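Local coordinates for protein lasso peptide isopeptidase AtxE2 (Asticcacaulis excentricus, PDB 5TXC) that hydrolyses the isopeptide bond of the lasso peptides astexin-2 and astexin-3, converting these threaded molecules into linear peptides, at residues 329-334 with 377-382; 100-105 with 159-164; 425-430 with 513-518. All coordinates share one frame; numbering follows the deposited sequence.

Interaction 1: residues 329-334 with 377-382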
ATOM      1  N   MET A 329       6.653 -12.964   9.609  1.00 25.09           N
ATOM      2  CA  MET A 329       6.718 -12.089  10.780  1.00 26.10           C
ATOM      3  C   MET A 329       7.101 -12.946  11.972  1.00 27.06           C
ATOM      4  O   MET A 329       6.651 -14.090  12.075  1.00 26.17           O
ATOM      5  CB  MET A 329       5.370 -11.416  11.097  1.00 27.47           C
ATOM      6  CG  MET A 329       4.772 -10.518  10.009  1.00 30.78           C
ATOM      7  SD  MET A 329       5.554  -8.891   9.928  1.00 40.93           S
ATOM      8  CE  MET A 329       5.120  -8.305  11.553  1.00 37.59           C
ATOM      9  N   ALA A 330       7.878 -12.379  12.898  1.00 24.86           N
ATOM     10  CA  ALA A 330       8.251 -13.088  14.116  1.00 26.30           C
ATOM     11  C   ALA A 330       8.314 -12.129  15.298  1.00 29.37           C
ATOM     12  O   ALA A 330       8.788 -10.996  15.164  1.00 26.43           O
ATOM     13  CB  ALA A 330       9.598 -13.779  13.958  1.00 25.42           C
ATOM     14  N   LEU A 331       7.840 -12.593  16.453  1.00 26.25           N
ATOM     15  CA  LEU A 331       7.841 -11.824  17.694  1.00 29.86           C
ATOM     16  C   LEU A 331       8.805 -12.460  18.689  1.00 27.95           C
ATOM     17  O   LEU A 331       8.751 -13.672  18.925  1.00 25.37           O
ATOM     18  CB  LEU A 331       6.431 -11.760  18.283  1.00 32.37           C
ATOM     19  CG  LEU A 331       6.164 -11.022  19.597  1.00 33.45           C
ATOM     20  CD1 LEU A 331       6.642  -9.560  19.575  1.00 33.10           C
ATOM     21  CD2 LEU A 331       4.692 -11.109  19.962  1.00 27.12           C
ATOM     22  N   TYR A 332       9.678 -11.645  19.281  1.00 27.89           N
ATOM     23  CA  TYR A 332      10.678 -12.130  20.224  1.00 29.36           C
ATOM     24  C   TYR A 332      10.463 -11.538  21.613  1.00 28.34           C
ATOM     25  O   TYR A 332      10.037 -10.386  21.757  1.00 30.07           O
ATOM     26  CB  TYR A 332      12.090 -11.805  19.730  1.00 30.21           C
ATOM     27  CG  TYR A 332      12.496 -12.694  18.592  1.00 33.35           C
ATOM     28  CD1 TYR A 332      12.133 -12.391  17.276  1.00 29.46           C
ATOM     29  CD2 TYR A 332      13.221 -13.845  18.825  1.00 30.68           C
ATOM     30  CE1 TYR A 332      12.483 -13.215  16.241  1.00 28.91           C
ATOM     31  CE2 TYR A 332      13.579 -14.675  17.797  1.00 31.77           C
ATOM     32  CZ  TYR A 332      13.203 -14.365  16.506  1.00 33.87           C
ATOM     33  OH  TYR A 332      13.579 -15.200  15.483  1.00 36.91           O
ATOM     34  N   ARG A 333      10.760 -12.355  22.627  1.00 31.49           N
ATOM     35  CA  ARG A 333      10.714 -11.996  24.047  1.00 31.59           C
ATOM     36  C   ARG A 333      12.120 -12.121  24.616  1.00 34.45           C
ATOM     37  O   ARG A 333      12.717 -13.200  24.554  1.00 36.20           O
ATOM     38  CB  ARG A 333       9.768 -12.918  24.820  1.00 33.80           C
ATOM     39  CG  ARG A 333       9.610 -12.580  26.310  1.00 32.02           C
ATOM     40  CD  ARG A 333       8.819 -13.678  27.036  1.00 33.56           C
ATOM     41  NE  ARG A 333       8.580 -13.369  28.443  1.00 36.01           N
ATOM     42  CZ  ARG A 333       9.419 -13.697  29.427  1.00 45.07           C
ATOM     43  NH1 ARG A 333      10.547 -14.346  29.151  1.00 36.14           N
ATOM     44  NH2 ARG A 333       9.145 -13.370  30.687  1.00 47.42           N
ATOM     45  N   MET A 334      12.642 -11.046  25.193  1.00 30.65           N
ATOM     46  CA  MET A 334      14.038 -11.026  25.633  1.00 35.50           C
ATOM     47  C   MET A 334      14.133 -10.525  27.062  1.00 33.40           C
ATOM     48  O   MET A 334      13.950  -9.309  27.286  1.00 33.25           O
ATOM     49  CB  MET A 334      14.899 -10.149  24.729  1.00 33.49           C
ATOM     50  CG  MET A 334      16.382 -10.190  25.077  1.00 28.89           C
ATOM     51  SD  MET A 334      17.346  -8.961  24.186  1.00 40.67           S
ATOM     52  CE  MET A 334      17.139  -7.535  25.249  1.00 34.04           C
ATOM     53  N   LEU A 377      -2.073 -11.114  20.916  1.00 30.02           N
ATOM     54  CA  LEU A 377      -0.933 -12.009  21.049  1.00 32.71           C
ATOM     55  C   LEU A 377      -0.530 -12.080  22.509  1.00 32.20           C
ATOM     56  O   LEU A 377      -0.280 -11.047  23.138  1.00 34.02           O
ATOM     57  CB  LEU A 377       0.254 -11.557  20.201  1.00 34.70           C
ATOM     58  CG  LEU A 377       0.216 -12.203  18.823  1.00 34.90           C
ATOM     59  CD1 LEU A 377       0.922 -11.353  17.812  1.00 34.48           C
ATOM     60  CD2 LEU A 377       0.833 -13.574  18.878  1.00 40.41           C
ATOM     61  N   ASN A 378      -0.448 -13.300  23.028  1.00 34.49           N
ATOM     62  CA  ASN A 378      -0.025 -13.539  24.402  1.00 29.92           C
ATOM     63  C   ASN A 378       1.488 -13.358  24.507  1.00 30.64           C
ATOM     64  O   ASN A 378       2.255 -14.123  23.915  1.00 29.02           O
ATOM     65  CB  ASN A 378      -0.438 -14.953  24.813  1.00 32.85           C
ATOM     66  CG  ASN A 378      -0.144 -15.250  26.268  1.00 34.78           C
ATOM     67  OD1 ASN A 378       0.950 -14.997  26.743  1.00 35.58           O
ATOM     68  ND2 ASN A 378      -1.102 -15.841  26.962  1.00 37.93           N
ATOM     69  N   LEU A 379       1.929 -12.382  25.282  1.00 28.72           N
ATOM     70  CA  LEU A 379       3.349 -12.051  25.272  1.00 29.89           C
ATOM     71  C   LEU A 379       4.235 -13.027  26.053  1.00 32.80           C
ATOM     72  O   LEU A 379       5.444 -12.787  26.144  1.00 35.49           O
ATOM     73  CB  LEU A 379       3.549 -10.631  25.810  1.00 33.59           C
ATOM     74  CG  LEU A 379       3.019  -9.536  24.891  1.00 33.69           C
ATOM     75  CD1 LEU A 379       3.103  -8.219  25.612  1.00 35.19           C
ATOM     76  CD2 LEU A 379       3.834  -9.498  23.608  1.00 32.98           C
ATOM     77  N   THR A 380       3.700 -14.096  26.646  1.00 32.99           N
ATOM     78  CA  THR A 380       4.562 -15.129  27.223  1.00 39.16           C
ATOM     79  C   THR A 380       4.512 -16.433  26.441  1.00 35.99           C
ATOM     80  O   THR A 380       5.556 -16.996  26.109  1.00 41.18           O
ATOM     81  CB  THR A 380       4.226 -15.398  28.708  1.00 42.40           C
ATOM     82  OG1 THR A 380       2.906 -15.913  28.825  1.00 44.50           O
ATOM     83  CG2 THR A 380       4.339 -14.126  29.540  1.00 38.90           C
ATOM     84  N   SER A 381       3.327 -16.937  26.134  1.00 37.29           N
ATOM     85  CA  SER A 381       3.208 -18.041  25.197  1.00 36.68           C
ATOM     86  C   SER A 381       3.248 -17.486  23.783  1.00 38.67           C
ATOM     87  O   SER A 381       3.395 -16.286  23.554  1.00 44.55           O
ATOM     88  CB  SER A 381       1.907 -18.799  25.415  1.00 30.85           C
ATOM     89  OG  SER A 381       0.828 -17.930  25.153  1.00 37.35           O
ATOM     90  N   GLY A 382       3.092 -18.331  22.811  1.00 38.38           N
ATOM     91  CA  GLY A 382       2.968 -17.667  21.524  1.00 47.94           C
ATOM     92  C   GLY A 382       1.585 -17.199  21.135  1.00 39.65           C
ATOM     93  O   GLY A 382       1.455 -16.516  20.118  1.00 43.81           O
TER
HETATM   94  O   HOH W   1       6.276 -11.702  28.924  1.00 39.41           O

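Interaction 2: residues 100-105 with 159-164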
ATOM      1  N   ILE A 100     -18.870  -1.517  19.257  1.00 38.32           N
ATOM      2  CA  ILE A 100     -19.871  -0.458  19.230  1.00 38.55           C
ATOM      3  C   ILE A 100     -19.456   0.587  18.210  1.00 37.16           C
ATOM      4  O   ILE A 100     -18.316   1.070  18.233  1.00 32.21           O
ATOM      5  CB  ILE A 100     -20.054   0.202  20.608  1.00 38.67           C
ATOM      6  CG1 ILE A 100     -20.731  -0.767  21.571  1.00 40.54           C
ATOM      7  CG2 ILE A 100     -20.826   1.488  20.467  1.00 38.20           C
ATOM      8  CD1 ILE A 100     -20.735  -0.262  22.982  1.00 45.38           C
ATOM      9  N   ASP A 101     -20.355   0.899  17.283  1.00 39.11           N
ATOM     10  CA  ASP A 101     -20.083   1.967  16.330  1.00 36.29           C
ATOM     11  C   ASP A 101     -20.345   3.288  17.039  1.00 35.28           C
ATOM     12  O   ASP A 101     -21.494   3.630  17.328  1.00 40.07           O
ATOM     13  CB  ASP A 101     -20.922   1.817  15.056  1.00 31.31           C
ATOM     14  CG  ASP A 101     -20.542   0.580  14.224  1.00 38.96           C
ATOM     15  OD1 ASP A 101     -19.354   0.224  14.183  1.00 40.79           O
ATOM     16  OD2 ASP A 101     -21.423  -0.035  13.583  1.00 48.16           O
ATOM     17  N   VAL A 102     -19.270   4.013  17.370  1.00 35.32           N
ATOM     18  CA  VAL A 102     -19.408   5.313  18.021  1.00 31.97           C
ATOM     19  C   VAL A 102     -19.517   6.436  17.017  1.00 32.37           C
ATOM     20  O   VAL A 102     -19.772   7.587  17.400  1.00 32.73           O
ATOM     21  CB  VAL A 102     -18.231   5.593  18.982  1.00 34.22           C
ATOM     22  CG1 VAL A 102     -18.196   4.553  20.099  1.00 30.54           C
ATOM     23  CG2 VAL A 102     -16.908   5.623  18.212  1.00 26.83           C
ATOM     24  N   ASP A 103     -19.362   6.135  15.735  1.00 29.15           N
ATOM     25  CA  ASP A 103     -19.639   7.095  14.682  1.00 29.21           C
ATOM     26  C   ASP A 103     -19.766   6.302  13.393  1.00 33.67           C
ATOM     27  O   ASP A 103     -19.201   5.209  13.274  1.00 33.32           O
ATOM     28  CB  ASP A 103     -18.548   8.160  14.560  1.00 26.23           C
ATOM     29  CG  ASP A 103     -18.926   9.268  13.587  1.00 31.70           C
ATOM     30  OD1 ASP A 103     -20.125   9.363  13.265  1.00 29.08           O
ATOM     31  OD2 ASP A 103     -18.033  10.011  13.104  1.00 29.85           O
ATOM     32  N   VAL A 104     -20.594   6.807  12.479  1.00 31.27           N
ATOM     33  CA  VAL A 104     -20.751   6.248  11.140  1.00 30.39           C
ATOM     34  C   VAL A 104     -20.847   7.417  10.174  1.00 36.25           C
ATOM     35  O   VAL A 104     -21.544   8.397  10.450  1.00 35.96           O
ATOM     36  CB  VAL A 104     -21.992   5.340  11.018  1.00 33.82           C
ATOM     37  CG1 VAL A 104     -22.113   4.781   9.586  1.00 27.56           C
ATOM     38  CG2 VAL A 104     -21.964   4.211  12.046  1.00 28.60           C
ATOM     39  N   GLY A 105     -20.175   7.306   9.031  1.00 34.27           N
ATOM     40  CA  GLY A 105     -20.154   8.346   8.020  1.00 27.11           C
ATOM     41  C   GLY A 105     -18.770   8.950   7.835  1.00 34.05           C
ATOM     42  O   GLY A 105     -17.813   8.620   8.535  1.00 32.51           O
ATOM     43  N   LYS A 159     -19.291   5.179  24.472  1.00 50.87           N
ATOM     44  CA  LYS A 159     -20.624   4.575  24.487  1.00 59.58           C
ATOM     45  C   LYS A 159     -21.496   5.578  25.226  1.00 68.27           C
ATOM     46  O   LYS A 159     -21.272   5.786  26.426  1.00 66.63           O
ATOM     47  CB  LYS A 159     -20.686   3.223  25.200  1.00 66.60           C
ATOM     48  CG  LYS A 159     -22.032   2.480  24.975  1.00 61.22           C
ATOM     49  CD  LYS A 159     -22.083   1.254  25.913  1.00 67.40           C
ATOM     50  CE  LYS A 159     -23.434   0.551  25.911  1.00 58.78           C
ATOM     51  NZ  LYS A 159     -23.867   0.204  24.526  1.00 54.83           N
ATOM     52  N   GLY A 160     -22.544   6.087  24.556  1.00 71.06           N
ATOM     53  CA  GLY A 160     -23.518   7.063  25.045  1.00 68.97           C
ATOM     54  C   GLY A 160     -23.806   7.972  23.865  1.00 68.96           C
ATOM     55  O   GLY A 160     -23.829   9.204  23.967  1.00 68.08           O
ATOM     56  N   GLU A 161     -24.067   7.320  22.733  1.00 60.78           N
ATOM     57  CA  GLU A 161     -23.436   7.684  21.476  1.00 54.17           C
ATOM     58  C   GLU A 161     -23.763   9.083  20.990  1.00 56.21           C
ATOM     59  O   GLU A 161     -24.866   9.589  21.212  1.00 60.17           O
ATOM     60  CB  GLU A 161     -23.780   6.653  20.404  1.00 52.66           C
ATOM     61  CG  GLU A 161     -23.625   5.225  20.836  1.00 47.73           C
ATOM     62  CD  GLU A 161     -22.420   4.953  21.720  1.00 55.85           C
ATOM     63  OE1 GLU A 161     -22.537   4.036  22.547  1.00 58.15           O
ATOM     64  OE2 GLU A 161     -21.362   5.607  21.597  1.00 55.36           O
ATOM     65  N   GLY A 162     -22.793   9.689  20.302  1.00 56.96           N
ATOM     66  CA  GLY A 162     -22.813  11.089  19.947  1.00 53.91           C
ATOM     67  C   GLY A 162     -21.918  11.400  18.767  1.00 49.88           C
ATOM     68  O   GLY A 162     -20.739  11.064  18.791  1.00 54.04           O
ATOM     69  N   ALA A 163     -22.457  12.104  17.766  1.00 56.92           N
ATOM     70  CA  ALA A 163     -21.772  12.448  16.522  1.00 51.22           C
ATOM     71  C   ALA A 163     -20.968  13.724  16.685  1.00 45.74           C
ATOM     72  O   ALA A 163     -19.964  13.726  17.392  1.00 48.79           O
ATOM     73  CB  ALA A 163     -22.780  12.610  15.372  1.00 56.12           C
ATOM     74  N   SER A 164     -21.334  14.771  15.952  1.00 52.04           N
ATOM     75  CA  SER A 164     -20.880  16.143  16.185  1.00 44.03           C
ATOM     76  C   SER A 164     -19.428  16.441  15.806  1.00 43.31           C
ATOM     77  O   SER A 164     -18.496  15.907  16.421  1.00 39.18           O
ATOM     78  CB  SER A 164     -21.099  16.503  17.652  1.00 45.19           C
ATOM     79  OG  SER A 164     -20.292  17.615  18.009  1.00 49.13           O
TER

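Interaction 3: residues 425-430 with 513-518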
ATOM      1  N   TYR A 425      -9.563 -27.900  -7.719  1.00 37.17           N
ATOM      2  CA  TYR A 425      -8.511 -28.150  -8.685  1.00 30.26           C
ATOM      3  C   TYR A 425      -7.963 -29.557  -8.538  1.00 32.53           C
ATOM      4  O   TYR A 425      -7.693 -30.026  -7.427  1.00 34.96           O
ATOM      5  CB  TYR A 425      -7.389 -27.142  -8.530  1.00 32.15           C
ATOM      6  CG  TYR A 425      -6.259 -27.433  -9.454  1.00 28.39           C
ATOM      7  CD1 TYR A 425      -6.389 -27.282 -10.829  1.00 28.95           C
ATOM      8  CD2 TYR A 425      -5.082 -27.941  -8.957  1.00 29.53           C
ATOM      9  CE1 TYR A 425      -5.329 -27.576 -11.686  1.00 33.67           C
ATOM     10  CE2 TYR A 425      -4.021 -28.230  -9.784  1.00 30.25           C
ATOM     11  CZ  TYR A 425      -4.141 -28.052 -11.147  1.00 33.17           C
ATOM     12  OH  TYR A 425      -3.073 -28.365 -11.953  1.00 32.54           O
ATOM     13  N   GLN A 426      -7.773 -30.208  -9.676  1.00 29.57           N
ATOM     14  CA  GLN A 426      -7.188 -31.536  -9.750  1.00 27.86           C
ATOM     15  C   GLN A 426      -5.837 -31.444 -10.441  1.00 30.07           C
ATOM     16  O   GLN A 426      -5.767 -31.035 -11.604  1.00 31.61           O
ATOM     17  CB  GLN A 426      -8.107 -32.490 -10.503  1.00 21.68           C
ATOM     18  CG  GLN A 426      -7.534 -33.866 -10.626  1.00 25.01           C
ATOM     19  CD  GLN A 426      -8.433 -34.773 -11.451  1.00 32.28           C
ATOM     20  OE1 GLN A 426      -8.350 -34.803 -12.688  1.00 28.03           O
ATOM     21  NE2 GLN A 426      -9.326 -35.497 -10.769  1.00 24.92           N
ATOM     22  N   LEU A 427      -4.769 -31.777  -9.715  1.00 25.68           N
ATOM     23  CA  LEU A 427      -3.451 -31.909 -10.334  1.00 24.17           C
ATOM     24  C   LEU A 427      -3.551 -32.790 -11.578  1.00 29.05           C
ATOM     25  O   LEU A 427      -4.022 -33.932 -11.518  1.00 28.00           O
ATOM     26  CB  LEU A 427      -2.469 -32.525  -9.341  1.00 23.35           C
ATOM     27  CG  LEU A 427      -1.431 -31.710  -8.574  1.00 28.37           C
ATOM     28  CD1 LEU A 427      -1.495 -30.256  -8.866  1.00 27.60           C
ATOM     29  CD2 LEU A 427      -1.521 -31.977  -7.072  1.00 29.09           C
ATOM     30  N   GLY A 428      -3.050 -32.293 -12.699  1.00 33.65           N
ATOM     31  CA  GLY A 428      -3.192 -32.941 -13.989  1.00 28.91           C
ATOM     32  C   GLY A 428      -3.866 -32.080 -15.022  1.00 33.67           C
ATOM     33  O   GLY A 428      -3.748 -32.356 -16.224  1.00 37.11           O
ATOM     34  N   THR A 429      -4.628 -31.093 -14.588  1.00 32.32           N
ATOM     35  CA  THR A 429      -5.210 -30.087 -15.468  1.00 34.33           C
ATOM     36  C   THR A 429      -4.209 -28.950 -15.624  1.00 33.29           C
ATOM     37  O   THR A 429      -3.827 -28.331 -14.618  1.00 36.44           O
ATOM     38  CB  THR A 429      -6.503 -29.556 -14.834  1.00 33.80           C
ATOM     39  OG1 THR A 429      -7.344 -30.657 -14.451  1.00 33.18           O
ATOM     40  CG2 THR A 429      -7.245 -28.635 -15.765  1.00 40.35           C
ATOM     41  N   ARG A 430      -3.815 -28.626 -16.854  1.00 32.28           N
ATOM     42  CA  ARG A 430      -2.907 -27.498 -17.063  1.00 34.16           C
ATOM     43  C   ARG A 430      -3.719 -26.215 -17.143  1.00 30.23           C
ATOM     44  O   ARG A 430      -4.609 -26.090 -17.983  1.00 36.31           O
ATOM     45  CB  ARG A 430      -2.041 -27.662 -18.307  1.00 31.96           C
ATOM     46  CG  ARG A 430      -1.127 -28.834 -18.225  1.00 40.30           C
ATOM     47  CD  ARG A 430      -0.146 -28.862 -19.384  1.00 44.66           C
ATOM     48  NE  ARG A 430       1.138 -28.351 -18.923  1.00 43.99           N
ATOM     49  CZ  ARG A 430       2.068 -29.088 -18.335  1.00 43.25           C
ATOM     50  NH1 ARG A 430       1.830 -30.379 -18.142  1.00 45.54           N
ATOM     51  NH2 ARG A 430       3.217 -28.535 -17.933  1.00 25.89           N
ATOM     52  N   ARG A 513       5.852 -28.607 -12.693  1.00 29.35           N
ATOM     53  CA  ARG A 513       4.858 -29.270 -11.876  1.00 29.01           C
ATOM     54  C   ARG A 513       3.613 -29.659 -12.651  1.00 29.73           C
ATOM     55  O   ARG A 513       2.730 -30.296 -12.074  1.00 31.16           O
ATOM     56  CB  ARG A 513       4.492 -28.335 -10.717  1.00 30.03           C
ATOM     57  CG  ARG A 513       5.647 -28.238  -9.747  1.00 35.24           C
ATOM     58  CD  ARG A 513       5.665 -27.043  -8.784  1.00 32.38           C
ATOM     59  NE  ARG A 513       4.471 -26.917  -7.970  1.00 38.35           N
ATOM     60  CZ  ARG A 513       4.417 -26.182  -6.862  1.00 45.63           C
ATOM     61  NH1 ARG A 513       5.491 -25.526  -6.417  1.00 43.04           N
ATOM     62  NH2 ARG A 513       3.279 -26.149  -6.178  1.00 44.02           N
ATOM     63  N   GLY A 514       3.538 -29.339 -13.941  1.00 29.38           N
ATOM     64  CA  GLY A 514       2.335 -29.600 -14.720  1.00 31.22           C
ATOM     65  C   GLY A 514       1.104 -28.851 -14.242  1.00 33.67           C
ATOM     66  O   GLY A 514      -0.027 -29.309 -14.459  1.00 38.35           O
ATOM     67  N   VAL A 515       1.298 -27.691 -13.627  1.00 33.37           N
ATOM     68  CA  VAL A 515       0.194 -26.903 -13.094  1.00 31.46           C
ATOM     69  C   VAL A 515      -0.319 -25.886 -14.105  1.00 32.58           C
ATOM     70  O   VAL A 515      -1.522 -25.628 -14.158  1.00 30.35           O
ATOM     71  CB  VAL A 515       0.660 -26.218 -11.804  1.00 29.91           C
ATOM     72  CG1 VAL A 515      -0.421 -25.333 -11.236  1.00 30.57           C
ATOM     73  CG2 VAL A 515       1.054 -27.266 -10.805  1.00 29.66           C
ATOM     74  N   ILE A 516       0.562 -25.329 -14.938  1.00 28.85           N
ATOM     75  CA  ILE A 516       0.210 -24.227 -15.816  1.00 31.28           C
ATOM     76  C   ILE A 516       0.469 -24.619 -17.263  1.00 32.58           C
ATOM     77  O   ILE A 516       1.262 -25.514 -17.577  1.00 34.43           O
ATOM     78  CB  ILE A 516       0.980 -22.935 -15.481  1.00 30.18           C
ATOM     79  CG1 ILE A 516       2.484 -23.185 -15.642  1.00 27.00           C
ATOM     80  CG2 ILE A 516       0.641 -22.461 -14.093  1.00 26.06           C
ATOM     81  CD1 ILE A 516       3.232 -22.108 -16.383  1.00 25.10           C
ATOM     82  N   ASP A 517      -0.233 -23.928 -18.151  1.00 32.17           N
ATOM     83  CA  ASP A 517       0.068 -23.977 -19.569  1.00 30.41           C
ATOM     84  C   ASP A 517       0.946 -22.780 -19.897  1.00 27.11           C
ATOM     85  O   ASP A 517       0.437 -21.649 -19.929  1.00 30.19           O
ATOM     86  CB  ASP A 517      -1.220 -23.944 -20.378  1.00 26.40           C
ATOM     87  CG  ASP A 517      -0.970 -23.933 -21.883  1.00 32.60           C
ATOM     88  OD1 ASP A 517       0.211 -23.990 -22.302  1.00 30.45           O
ATOM     89  OD2 ASP A 517      -1.965 -23.841 -22.644  1.00 29.91           O
ATOM     90  N   PRO A 518       2.236 -22.962 -20.184  1.00 29.21           N
ATOM     91  CA  PRO A 518       3.123 -21.797 -20.377  1.00 26.14           C
ATOM     92  C   PRO A 518       2.782 -20.940 -21.600  1.00 26.43           C
ATOM     93  O   PRO A 518       3.305 -19.825 -21.714  1.00 32.72           O
ATOM     94  CB  PRO A 518       4.519 -22.427 -20.501  1.00 25.72           C
ATOM     95  CG  PRO A 518       4.262 -23.838 -20.970  1.00 25.88           C
ATOM     96  CD  PRO A 518       2.931 -24.249 -20.400  1.00 29.63           C
TER

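Interaction 1: residues 329-334 with 377-382
L331 and L379 meet through single methyl branches, CD2 to CD2 at 4.1 Å, their side chains crossing at about a right angle. The same L331 CD2 also reaches L377 CD1, 4.3 Å away, so one methyl from strand 328-335 sits against two leucines of residues 377-382. L331 presents it with CG anti to the backbone N (chi1 179°). Two residues on, R333 joins the contact with an extended chain: its CD lies 3.6 Å from L379 O, and T380 CG2 comes obliquely near the guanidinium. The polar link is made by a water in the guanidinium plane, at its edge. This water accepts from R333 NE at 2.9 Å and donates to L379 O at 3.1 Å, joining side chain to carbonyl where the two do not bond directly. The loop carrying L379 is shaped by an Asx turn: N378 OD1 accepts from T380 N at 2.9 Å in the carbonyl plane, from S381 N at 3.1 Å from above that plane, and from T380 OG1 at 3.0 Å. Three donors on one oxygen fix the N378 amide and the bend where strand 373-378 turns back into strand 384-388. The contact joins two successive four-stranded antiparallel sheets, consistent with neighbouring blades of the β-propeller of this peptidase family. Strand 328-335 runs between strands 315-322 and 342-348; L379 also touches Y317 of the former, while L377 packs on W345 of the latter and on L351 of strand 350-357.

Interaction 2: residues 100-105 with 159-164
V102 and E161 bring the two backbones to 5.8 Å between CA atoms, V102 O standing 3.9 Å from G162 O, and the segments share van der Waals contacts without direct hydrogen bonding. I100 meets both K159 and E161. Its CD1 nestles against the aliphatic run of K159, 3.6 Å from K159 CG and 3.5 Å from K159 NZ, the lysine chain staying extended until chi4 (53°) folds the ammonium back over that methyl. The two side chains cross at about a right angle. I100 CG1 points anti to the carbonyl carbon (chi1 -70°), which carries CD1 to the lysine while the CG2 branch faces the E161 carboxylate. That carboxylate spans two apolar residues, with OE2 lying 3.7 Å from V102 CG1, although the exact placing of OE1 is doubtful because it sits too close to K159 CA. An alanine in place of I100 would remove CG1, CG2 and CD1 and would probably open a gap beside the K159 chain, leaving it freer to swing. V102 and D103 both face M88 of strand 83-92, a classic β bulge in strand 100-104, at the place where the chain turns a corner. The partner loop links strands 150-157 and 165-167 of the following antiparallel sheet, so the contact joins consecutive sheets, probably blades of the family's β-propeller. V102 is buried and also packs on V90 and A156. D101 has its CB directed away from the loop, and its OD1 forms a salt bridge with R87. D103 OD2 is gripped by R145 in a salt bridge and by the Y143 hydroxyl.

Interaction 3: residues 425-430 with 513-518
R430 and G514 meet in a loop-to-helix-end contact of the α/β-hydrolase domain, where the turn leading into strand 431-437 lies along the exit of helix 494-512 and the short strand 516-517. Backbone hydrogen bonds join V515 and D517 with L431, the first residue of strand 431-437. The catalytically important Y438 directly follows that strand and the nucleophile S527 comes just after its parallel neighbour 521-525, both away from this contact. G514 ends the helix in a Schellman motif with positive phi (63°). Its lack of a side chain matters here: the R430 guanidinium lies with one face over G514 CA, which is 3.5 Å from R430 NH1, where a CB would crowd that nitrogen. A bend at chi3 (101°) folds the arginine back over the glycine. R430 NE makes a weak bond of 3.1 Å to I516 O, oblique to the guanidinium, and the main polar partner is D511 of the helix, which takes R430 NH2 in a salt bridge. R430 CB packs 4.3 Å from D517 CB, whose carboxylate is engaged by R520 and by A519 N. At the other end L427 CD1 touches V515 CG2 at 4.4 Å, while Y425 OH lies 3.8 Å from V515 CA. The loop keeps its shape by a type II turn from Q426 to T429, closed by T429 N to Q426 O at 3.2 Å, with G428 at the turn position of positive phi. Y425 is tied to this turn: with CG anti to the backbone nitrogen (chi1 176°), its ring has T429 O at the edge, in plane, and Y425 OH donates to T429 O at 2.8 Å, the donor tilted slightly from the carbonyl plane.

Overall arrangement
From the N terminus, interaction 2 comes first, closing a span of 53 residues that carries strands but no helix and joining two successive antiparallel sheets. Interaction 1 follows, closing 42 residues, again without helix, between two later sheets of what is consistent with the same β-propeller. Interaction 3 comes last: its 82-residue span holds several helices and belongs to the α/β-hydrolase domain, where it ties the approach to strand 431-437 to the end of helix 494-512. The three spans run in series, none nested or crossing. Centres of interactions 1 and 2 lie 34 Å apart, those of 1 and 3 39 Å, and those of 2 and 3 51 Å, and none touches another.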